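Local coordinates for protein CbbY (Rhodobacter sphaeroides, PDB 4UAS) that hydrolyses the Rubisco inhibitor xylulose-1,5-bisphosphate to xylulose 5-phosphate and phosphate as a selective, magnesium-dependent sugar phosphatase of the HAD superfamily, at residues 113-116 against 121-124; 8-11 against 16-19; 12-17 against 123-128. All coordinates share one frame; numbering follows the deposited sequence.

Interaction 1 (113-116 against 121-124). With PO4 (phosphate ion), chain C.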
ATOM      1  N   VAL A 113       0.741   9.132  -3.481  1.00  8.35           N
ATOM      2  CA  VAL A 113       0.399   7.818  -2.961  1.00  8.79           C
ATOM      3  C   VAL A 113      -0.913   7.382  -3.600  1.00  7.94           C
ATOM      4  O   VAL A 113      -1.825   8.172  -3.742  1.00  8.70           O
ATOM      5  CB  VAL A 113       0.231   7.874  -1.419  1.00 11.41           C
ATOM      6  CG1 VAL A 113      -0.686   6.855  -0.846  1.00 12.38           C
ATOM      7  CG2 VAL A 113       1.644   7.806  -0.824  1.00 13.52           C
ATOM      8  N   ALA A 114      -0.967   6.099  -3.974  1.00  7.88           N
ATOM      9  CA  ALA A 114      -2.167   5.464  -4.484  1.00  7.85           C
ATOM     10  C   ALA A 114      -2.281   4.115  -3.773  1.00  7.60           C
ATOM     11  O   ALA A 114      -1.512   3.200  -4.105  1.00  8.22           O
ATOM     12  CB  ALA A 114      -2.119   5.306  -5.984  1.00  9.39           C
ATOM     13  N   THR A 115      -3.156   4.018  -2.770  1.00  7.03           N
ATOM     14  CA  THR A 115      -3.181   2.918  -1.832  1.00  7.30           C
ATOM     15  C   THR A 115      -4.578   2.500  -1.482  1.00  7.62           C
ATOM     16  O   THR A 115      -5.490   3.316  -1.448  1.00  8.04           O
ATOM     17  CB  THR A 115      -2.383   3.318  -0.531  1.00  8.28           C
ATOM     18  OG1 THR A 115      -2.353   2.196   0.359  1.00  8.59           O
ATOM     19  CG2 THR A 115      -2.965   4.456   0.119  1.00  9.37           C
ATOM     20  N   THR A 116      -4.703   1.233  -1.116  1.00  7.72           N
ATOM     21  CA  THR A 116      -5.894   0.672  -0.512  1.00  8.49           C
ATOM     22  C   THR A 116      -5.948   0.822   0.974  1.00  8.46           C
ATOM     23  O   THR A 116      -7.042   0.562   1.551  1.00 10.84           O
ATOM     24  CB  THR A 116      -6.054  -0.829  -0.854  1.00  9.26           C
ATOM     25  OG1 THR A 116      -5.049  -1.596  -0.191  1.00  9.99           O
ATOM     26  CG2 THR A 116      -5.991  -1.073  -2.362  1.00 10.08           C
ATOM     27  N   ASN A 121      -3.170   5.312   8.381  1.00 10.09           N
ATOM     28  CA  ASN A 121      -2.004   4.476   8.229  1.00  9.85           C
ATOM     29  C   ASN A 121      -0.898   5.111   7.396  1.00  9.37           C
ATOM     30  O   ASN A 121       0.263   4.993   7.693  1.00  9.86           O
ATOM     31  CB  ASN A 121      -2.399   3.132   7.609  1.00 10.66           C
ATOM     32  CG  ASN A 121      -3.374   2.323   8.460  1.00 10.02           C
ATOM     33  OD1 ASN A 121      -3.506   2.497   9.643  1.00 13.39           O
ATOM     34  ND2 ASN A 121      -4.039   1.420   7.819  1.00 10.39           N
ATOM     35  N   VAL A 122      -1.301   5.835   6.339  1.00  9.87           N
ATOM     36  CA  VAL A 122      -0.351   6.572   5.535  1.00  9.43           C
ATOM     37  C   VAL A 122       0.367   7.613   6.408  1.00  9.76           C
ATOM     38  O   VAL A 122       1.556   7.827   6.324  1.00 10.20           O
ATOM     39  CB  VAL A 122      -1.051   7.213   4.339  1.00 10.46           C
ATOM     40  CG1 VAL A 122      -0.087   8.053   3.496  1.00 10.98           C
ATOM     41  CG2 VAL A 122      -1.735   6.212   3.456  1.00 11.11           C
ATOM     42  N   GLU A 123      -0.465   8.371   7.159  1.00  9.99           N
ATOM     43  CA  GLU A 123       0.088   9.416   8.010  1.00 11.19           C
ATOM     44  C   GLU A 123       1.049   8.847   9.036  1.00  9.21           C
ATOM     45  O   GLU A 123       2.123   9.383   9.244  1.00 11.34           O
ATOM     46  CB  GLU A 123      -1.038  10.190   8.717  1.00 12.38           C
ATOM     47  CG  GLU A 123      -1.817  11.085   7.772  1.00 13.63           C
ATOM     48  CD  GLU A 123      -1.009  12.267   7.340  1.00 15.98           C
ATOM     49  OE1 GLU A 123       0.161  12.550   7.830  1.00 17.04           O
ATOM     50  OE2 GLU A 123      -1.537  13.024   6.502  1.00 20.83           O
ATOM     51  N   ALA A 124       0.682   7.724   9.639  1.00 10.32           N
ATOM     52  CA  ALA A 124       1.556   7.112  10.652  1.00  9.82           C
ATOM     53  C   ALA A 124       2.878   6.670  10.033  1.00  9.45           C
ATOM     54  O   ALA A 124       3.954   6.868  10.597  1.00  9.83           O
ATOM     55  CB  ALA A 124       0.797   5.949  11.302  1.00 11.84           C
TER
HETATM   56  P   PO4 C 301      -1.521  -1.011  -0.638  1.00 11.51           P
HETATM   57  O1  PO4 C 301      -2.623  -0.748  -1.744  1.00 11.78           O
HETATM   58  O2  PO4 C 301      -2.269  -1.621   0.618  1.00 16.35           O
HETATM   59  O3  PO4 C 301      -0.760   0.202  -0.131  1.00  9.94           O
HETATM   60  O4  PO4 C 301      -0.519  -2.125  -1.098  1.00 10.75           O
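Val113, on strand 110-114, and Val122, in the helix that follows, bring the two backbones closest, with 8.6 Å between their CA atoms, so the segments meet through side chains and no hydrogen bond crosses. Val122 is the hub on the helical side. Its CG2 branch, set beside the backbone N while CG1 takes the anti place (chi1 178°), comes within 4.0 Å of Thr115 CG2. The two side chains run past each other in opposite directions. A looser methyl contact, Val113 CG1 to Val122 CG2 at 4.5 Å, continues the apolar seam back onto the strand.

Thr115 divides its branches between two tasks. With OG1 anti to the backbone N (chi1 -177°), the methyl is left to face Val122 and the hydroxyl reaches the bound phosphate, donating to PO4 O3 across a short 2.6 Å. The backbone N of Thr117 bonds to the same hydroxyl oxygen, which fixes how it is presented. One residue on, Thr116 N points almost straight at PO4 O1, 2.9 Å away with an N-H...O angle of 170°. Its OG1 lies 2.9 Å from PO4 O2 and nearly as close to O1. Thr115 probably corresponds to the Ser/Thr of HAD motif II, which grips the phosphoryl group; Thr115, Thr116 and Asn121 all belong to the substrate site.

The contact is the strand-to-helix half of the beta-alpha-beta unit formed by strand 110-114, helix 119-129 and strand 140-142. On the sheet, Val113 bonds through its backbone to Val140 and Ala142, and Ala114 to Phe7. Asn121 and Ala124 of the helix touch helix 71-87.

Interaction 2 (8-11 against 16-19); sequences DVDG and TEEL. With MG (magnesium ion), chain D; PO4 (phosphate ion), chain C.
Asp10 and Thr16 meet with their side chains crossing at about a right angle, and the hydroxyl of Thr16 donates to Asp10 OD1 over 2.7 Å. The donor arrives on the anti side of that oxygen, 26° out of the carboxylate plane. Thr16 achieves this by placing OG1 between its own backbone N and carbonyl carbon (chi1 56°), leaving the methyl beside the backbone N. His20 NE2 is a second partner of Asp10 OD1, so two groups restrain the rotation of the carboxylate. Its other oxygen, OD2, is turned to the phosphate, 2.6 Å from PO4 O2, as suits a residue that is probably the proton donor.

Glu17 approaches the same aspartate from another direction. Its chain bends at chi2 (-67°) and carries OE2 to 3.6 Å from Asp10 CB, while OE1 bonds to Tyr42 OH. Glu17 OE2 also lies 4.0 Å from Asp10 OD2, and Glu17 is itself part of the substrate site.

The backbone of 8-11 supplies further ligands to the phosphate and the metal. Asp10 N donates to PO4 O3 at 2.8 Å, joined by Val9 N. Magnesium is held by Asp8 OD2 at 2.1 Å and Asp10 O at 2.2 Å; PO4 O4, Asp176 and two waters complete six ligands, with water 1 opposite Asp8 OD2 and water 2 opposite Asp10 O. This is the DxD signature of HAD phosphatases, Asp8 being the probable nucleophile.

The segments are the two ends of the link from strand 4-7 to helix 17-31. Val9 and Thr16 lean on Leu125 of helix 119-129, Asp8 pairs through its backbone with Leu174 of strand 171-175, and Leu19 packs against helix 71-87.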
ATOM      1  N   ASP A   8       2.528   2.916  -4.457  1.00  7.28           N
ATOM      2  CA  ASP A   8       1.860   2.063  -3.545  1.00  7.37           C
ATOM      3  C   ASP A   8       2.451   2.269  -2.137  1.00  7.23           C
ATOM      4  O   ASP A   8       3.571   2.732  -2.008  1.00  8.06           O
ATOM      5  CB  ASP A   8       2.068   0.634  -4.011  1.00  8.53           C
ATOM      6  CG  ASP A   8       1.395  -0.399  -3.198  1.00  8.94           C
ATOM      7  OD1 ASP A   8       0.173  -0.227  -2.936  1.00 11.22           O
ATOM      8  OD2 ASP A   8       2.047  -1.318  -2.664  1.00  9.80           O
ATOM      9  N   VAL A   9       1.720   1.857  -1.112  1.00  7.03           N
ATOM     10  CA  VAL A   9       2.206   1.953   0.256  1.00  7.19           C
ATOM     11  C   VAL A   9       2.679   0.615   0.828  1.00  7.42           C
ATOM     12  O   VAL A   9       3.866   0.383   1.014  1.00  8.06           O
ATOM     13  CB  VAL A   9       1.189   2.674   1.203  1.00  8.02           C
ATOM     14  CG1 VAL A   9       1.662   2.653   2.643  1.00  9.29           C
ATOM     15  CG2 VAL A   9       0.960   4.084   0.723  1.00  9.11           C
ATOM     16  N   ASP A  10       1.735  -0.278   1.089  1.00  7.24           N
ATOM     17  CA  ASP A  10       2.054  -1.535   1.772  1.00  7.37           C
ATOM     18  C   ASP A  10       2.889  -2.446   0.890  1.00  7.58           C
ATOM     19  O   ASP A  10       2.460  -2.883  -0.157  1.00  8.49           O
ATOM     20  CB  ASP A  10       0.783  -2.251   2.209  1.00  8.43           C
ATOM     21  CG  ASP A  10      -0.023  -1.472   3.211  1.00  9.89           C
ATOM     22  OD1 ASP A  10       0.562  -1.026   4.219  1.00 10.14           O
ATOM     23  OD2 ASP A  10      -1.244  -1.271   2.941  1.00 12.50           O
ATOM     24  N   GLY A  11       4.088  -2.769   1.392  1.00  7.55           N
ATOM     25  CA  GLY A  11       5.013  -3.601   0.662  1.00  7.88           C
ATOM     26  C   GLY A  11       5.843  -2.862  -0.350  1.00  7.06           C
ATOM     27  O   GLY A  11       6.722  -3.484  -0.931  1.00  8.48           O
ATOM     28  N   THR A  16       5.085  -3.542   5.662  1.00  8.72           N
ATOM     29  CA  THR A  16       4.105  -3.248   6.714  1.00  9.27           C
ATOM     30  C   THR A  16       3.220  -4.401   7.049  1.00  9.30           C
ATOM     31  O   THR A  16       2.509  -4.362   8.065  1.00  9.29           O
ATOM     32  CB  THR A  16       3.158  -2.117   6.247  1.00  9.65           C
ATOM     33  OG1 THR A  16       2.579  -2.550   5.031  1.00 10.33           O
ATOM     34  CG2 THR A  16       3.902  -0.792   6.047  1.00 11.91           C
ATOM     35  N   GLU A  17       3.094  -5.442   6.189  1.00  9.06           N
ATOM     36  CA  GLU A  17       2.000  -6.401   6.360  1.00  9.53           C
ATOM     37  C   GLU A  17       2.145  -7.236   7.572  1.00  8.95           C
ATOM     38  O   GLU A  17       1.088  -7.601   8.162  1.00  9.57           O
ATOM     39  CB  GLU A  17       1.745  -7.242   5.151  1.00 11.88           C
ATOM     40  CG  GLU A  17       1.068  -6.425   4.039  1.00 13.52           C
ATOM     41  CD  GLU A  17      -0.342  -5.950   4.290  1.00 12.33           C
ATOM     42  OE1 GLU A  17      -0.987  -6.176   5.345  1.00 11.13           O
ATOM     43  OE2 GLU A  17      -0.871  -5.238   3.404  1.00 15.41           O
ATOM     44  N   GLU A  18       3.340  -7.588   8.067  1.00  9.23           N
ATOM     45  CA  GLU A  18       3.392  -8.325   9.312  1.00 10.48           C
ATOM     46  C   GLU A  18       2.916  -7.456  10.444  1.00  9.48           C
ATOM     47  O   GLU A  18       2.342  -7.962  11.412  1.00 11.01           O
ATOM     48  CB  GLU A  18       4.792  -8.859   9.553  1.00 12.01           C
ATOM     49  CG  GLU A  18       5.093 -10.158   8.930  1.00 14.92           C
ATOM     50  CD  GLU A  18       4.222 -11.278   9.501  1.00 14.22           C
ATOM     51  OE1 GLU A  18       3.116 -11.362   9.069  1.00 11.88           O
ATOM     52  OE2 GLU A  18       4.718 -12.157  10.318  1.00 14.84           O
ATOM     53  N   LEU A  19       3.165  -6.141  10.407  1.00  9.51           N
ATOM     54  CA  LEU A  19       2.646  -5.267  11.421  1.00 10.17           C
ATOM     55  C   LEU A  19       1.124  -5.165  11.340  1.00  8.14           C
ATOM     56  O   LEU A  19       0.450  -5.102  12.386  1.00  9.44           O
ATOM     57  CB  LEU A  19       3.332  -3.877  11.346  1.00 10.48           C
ATOM     58  CG  LEU A  19       3.220  -3.044  12.643  1.00 12.23           C
ATOM     59  CD1 LEU A  19       4.124  -3.649  13.721  1.00 15.31           C
ATOM     60  CD2 LEU A  19       3.676  -1.618  12.366  1.00 13.99           C
TER
HETATM   61 MG    MG D 302       1.172  -3.082  -1.901  1.00  8.91          MG
HETATM   62  P   PO4 C 301      -1.521  -1.011  -0.638  1.00 11.51           P
HETATM   63  O1  PO4 C 301      -2.623  -0.748  -1.744  1.00 11.78           O
HETATM   64  O2  PO4 C 301      -2.269  -1.621   0.618  1.00 16.35           O
HETATM   65  O3  PO4 C 301      -0.760   0.202  -0.131  1.00  9.94           O
HETATM   66  O4  PO4 C 301      -0.519  -2.125  -1.098  1.00 10.75           O
HETATM   67  O   HOH W   1       0.719  -4.931  -1.302  1.00 15.17           O
HETATM   68  O   HOH W   2       0.045  -3.367  -3.788  1.00  8.75           O

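Interaction 3 (12-17 against 123-128); sequences TLAETE and EALCRA
Leu125 reaches from its helix over the loop and covers three residues with its two methyls. CD1 rests at once on Thr16 CG2, 4.0 Å away, and on Ala14 CB, at 4.1 Å; seen from that methyl, the two partners lie about 60° apart, so it packs against both. CD2 turns to Leu13 and meets CD1 of that leucine, also at 4.1 Å. With CG anti to the backbone N (chi1 -179°), Leu125 extends outward from the helix, far enough to bridge a backbone separation of 8.4 Å between the CA atoms of Ala14 and Leu125. The Thr16 side chain crosses it at about a right angle and offers only its methyl, while Leu13 meets it obliquely.

Residues 12-17 follow strand 4-7, which leads into the DxD loop; this is the place where HAD enzymes carry the squiggle and flap, and the loop probably corresponds to them. Leu13 also bonds through its backbone to Arg94.

No polar bond crosses the interface, and all four touching residues are buried. Ile91 adds a further apolar neighbour to Ala14. Behind Leu125, the helix presents Ala124 and Ala128 to Met86 of helix 71-87, and Cys126 lies against Ala134.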
ATOM      1  N   THR A  12       5.627  -1.565  -0.537  1.00  7.41           N
ATOM      2  CA  THR A  12       6.318  -0.735  -1.514  1.00  7.59           C
ATOM      3  C   THR A  12       7.151   0.306  -0.792  1.00  7.24           C
ATOM      4  O   THR A  12       8.408   0.302  -0.899  1.00  8.39           O
ATOM      5  CB  THR A  12       5.361  -0.208  -2.581  1.00  8.00           C
ATOM      6  OG1 THR A  12       4.810  -1.258  -3.328  1.00  8.63           O
ATOM      7  CG2 THR A  12       6.040   0.750  -3.513  1.00  8.86           C
ATOM      8  N   LEU A  13       6.505   1.242  -0.123  1.00  7.31           N
ATOM      9  CA  LEU A  13       7.269   2.176   0.688  1.00  7.59           C
ATOM     10  C   LEU A  13       8.002   1.457   1.823  1.00  7.82           C
ATOM     11  O   LEU A  13       9.091   1.868   2.191  1.00  8.96           O
ATOM     12  CB  LEU A  13       6.382   3.289   1.288  1.00  7.70           C
ATOM     13  CG  LEU A  13       5.751   4.248   0.270  1.00  7.79           C
ATOM     14  CD1 LEU A  13       4.845   5.225   0.975  1.00  9.18           C
ATOM     15  CD2 LEU A  13       6.749   4.971  -0.567  1.00  9.27           C
ATOM     16  N   ALA A  14       7.368   0.458   2.448  1.00  8.12           N
ATOM     17  CA  ALA A  14       7.851  -0.216   3.620  1.00  8.58           C
ATOM     18  C   ALA A  14       7.209  -1.569   3.666  1.00  8.95           C
ATOM     19  O   ALA A  14       6.103  -1.741   3.185  1.00  8.53           O
ATOM     20  CB  ALA A  14       7.587   0.585   4.874  1.00  9.67           C
ATOM     21  N   GLU A  15       7.861  -2.524   4.321  1.00  9.03           N
ATOM     22  CA  GLU A  15       7.269  -3.830   4.639  1.00  9.63           C
ATOM     23  C   GLU A  15       6.388  -3.643   5.883  1.00  9.18           C
ATOM     24  O   GLU A  15       6.874  -3.585   7.023  1.00 11.23           O
ATOM     25  CB  GLU A  15       8.346  -4.855   4.918  1.00 12.66           C
ATOM     26  CG  GLU A  15       8.887  -5.520   3.692  1.00 20.77           C
ATOM     27  CD  GLU A  15       7.841  -6.644   3.079  1.00 24.88           C
ATOM     28  OE1 GLU A  15       8.338  -7.402   2.252  1.00 24.92           O
ATOM     29  OE2 GLU A  15       6.611  -6.974   3.510  1.00 22.82           O
ATOM     30  N   THR A  16       5.085  -3.542   5.662  1.00  8.72           N
ATOM     31  CA  THR A  16       4.105  -3.248   6.714  1.00  9.27           C
ATOM     32  C   THR A  16       3.220  -4.401   7.049  1.00  9.30           C
ATOM     33  O   THR A  16       2.509  -4.362   8.065  1.00  9.29           O
ATOM     34  CB  THR A  16       3.158  -2.117   6.247  1.00  9.65           C
ATOM     35  OG1 THR A  16       2.579  -2.550   5.031  1.00 10.33           O
ATOM     36  CG2 THR A  16       3.902  -0.792   6.047  1.00 11.91           C
ATOM     37  N   GLU A  17       3.094  -5.442   6.189  1.00  9.06           N
ATOM     38  CA  GLU A  17       2.000  -6.401   6.360  1.00  9.53           C
ATOM     39  C   GLU A  17       2.145  -7.236   7.572  1.00  8.95           C
ATOM     40  O   GLU A  17       1.088  -7.601   8.162  1.00  9.57           O
ATOM     41  CB  GLU A  17       1.745  -7.242   5.151  1.00 11.88           C
ATOM     42  CG  GLU A  17       1.068  -6.425   4.039  1.00 13.52           C
ATOM     43  CD  GLU A  17      -0.342  -5.950   4.290  1.00 12.33           C
ATOM     44  OE1 GLU A  17      -0.987  -6.176   5.345  1.00 11.13           O
ATOM     45  OE2 GLU A  17      -0.871  -5.238   3.404  1.00 15.41           O
ATOM     46  N   GLU A 123      -0.465   8.371   7.159  1.00  9.99           N
ATOM     47  CA  GLU A 123       0.088   9.416   8.010  1.00 11.19           C
ATOM     48  C   GLU A 123       1.049   8.847   9.036  1.00  9.21           C
ATOM     49  O   GLU A 123       2.123   9.383   9.244  1.00 11.34           O
ATOM     50  CB  GLU A 123      -1.038  10.190   8.717  1.00 12.38           C
ATOM     51  CG  GLU A 123      -1.817  11.085   7.772  1.00 13.63           C
ATOM     52  CD  GLU A 123      -1.009  12.267   7.340  1.00 15.98           C
ATOM     53  OE1 GLU A 123       0.161  12.550   7.830  1.00 17.04           O
ATOM     54  OE2 GLU A 123      -1.537  13.024   6.502  1.00 20.83           O
ATOM     55  N   ALA A 124       0.682   7.724   9.639  1.00 10.32           N
ATOM     56  CA  ALA A 124       1.556   7.112  10.652  1.00  9.82           C
ATOM     57  C   ALA A 124       2.878   6.670  10.033  1.00  9.45           C
ATOM     58  O   ALA A 124       3.954   6.868  10.597  1.00  9.83           O
ATOM     59  CB  ALA A 124       0.797   5.949  11.302  1.00 11.84           C
ATOM     60  N   LEU A 125       2.828   6.058   8.841  1.00 10.01           N
ATOM     61  CA  LEU A 125       4.027   5.672   8.163  1.00 10.13           C
ATOM     62  C   LEU A 125       4.933   6.824   7.799  1.00 10.18           C
ATOM     63  O   LEU A 125       6.131   6.772   7.995  1.00 11.33           O
ATOM     64  CB  LEU A 125       3.674   4.827   6.922  1.00 10.80           C
ATOM     65  CG  LEU A 125       4.883   4.330   6.120  1.00 10.88           C
ATOM     66  CD1 LEU A 125       4.438   3.110   5.269  1.00 16.88           C
ATOM     67  CD2 LEU A 125       5.302   5.323   5.035  1.00 18.54           C
ATOM     68  N   CYS A 126       4.366   7.906   7.317  1.00  9.81           N
ATOM     69  CA  CYS A 126       5.169   9.054   6.972  1.00 10.07           C
ATOM     70  C   CYS A 126       5.796   9.722   8.190  1.00 11.01           C
ATOM     71  O   CYS A 126       6.994  10.032   8.159  1.00 12.47           O
ATOM     72  CB  CYS A 126       4.373  10.061   6.154  1.00 11.98           C
ATOM     73  SG  CYS A 126       3.960   9.488   4.517  1.00 12.44           S
ATOM     74  N   ARG A 127       5.051   9.809   9.328  1.00 11.04           N
ATOM     75  CA  ARG A 127       5.640  10.368  10.531  1.00 12.38           C
ATOM     76  C   ARG A 127       6.856   9.515  10.940  1.00 13.34           C
ATOM     77  O   ARG A 127       7.917  10.066  11.312  1.00 16.46           O
ATOM     78  CB  ARG A 127       4.622  10.512  11.641  1.00 13.13           C
ATOM     79  CG  ARG A 127       3.616  11.593  11.438  1.00 16.32           C
ATOM     80  CD  ARG A 127       2.838  11.807  12.746  1.00 17.52           C
ATOM     81  NE  ARG A 127       2.123  10.566  13.200  1.00 18.08           N
ATOM     82  CZ  ARG A 127       0.872  10.206  12.816  1.00 16.88           C
ATOM     83  NH1 ARG A 127       0.196  10.969  11.973  1.00 19.56           N
ATOM     84  NH2 ARG A 127       0.284   9.090  13.257  1.00 16.54           N
ATOM     85  N   ALA A 128       6.706   8.203  10.971  1.00 12.47           N
ATOM     86  CA  ALA A 128       7.733   7.297  11.504  1.00 12.58           C
ATOM     87  C   ALA A 128       8.911   7.179  10.555  1.00 12.11           C
ATOM     88  O   ALA A 128      10.076   7.145  10.994  1.00 16.45           O
ATOM     89  CB  ALA A 128       7.133   5.957  11.817  1.00 13.89           C
TER

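From the N terminus, strand 4-7 runs into interaction 2, which closes the short turn between 8-11 and 16-19. Interaction 3 opens within that turn, sharing Thr16 and Glu17, and spans 105 residues before it closes on helix 119-129. Interaction 1 comes wholly after interaction 2 and closes a small loop from strand 110-114; it lies within the long span of interaction 3 and ends on the same helix, sharing Glu123 and Ala124. Val9 joins all three: its CG2 lies 3.6 Å from Val113 CG1, and its CG1 3.8 Å from Leu125 CD1. Interactions 1 and 2 touch the same phosphate, while interaction 3 ties the loop to the helix beside it.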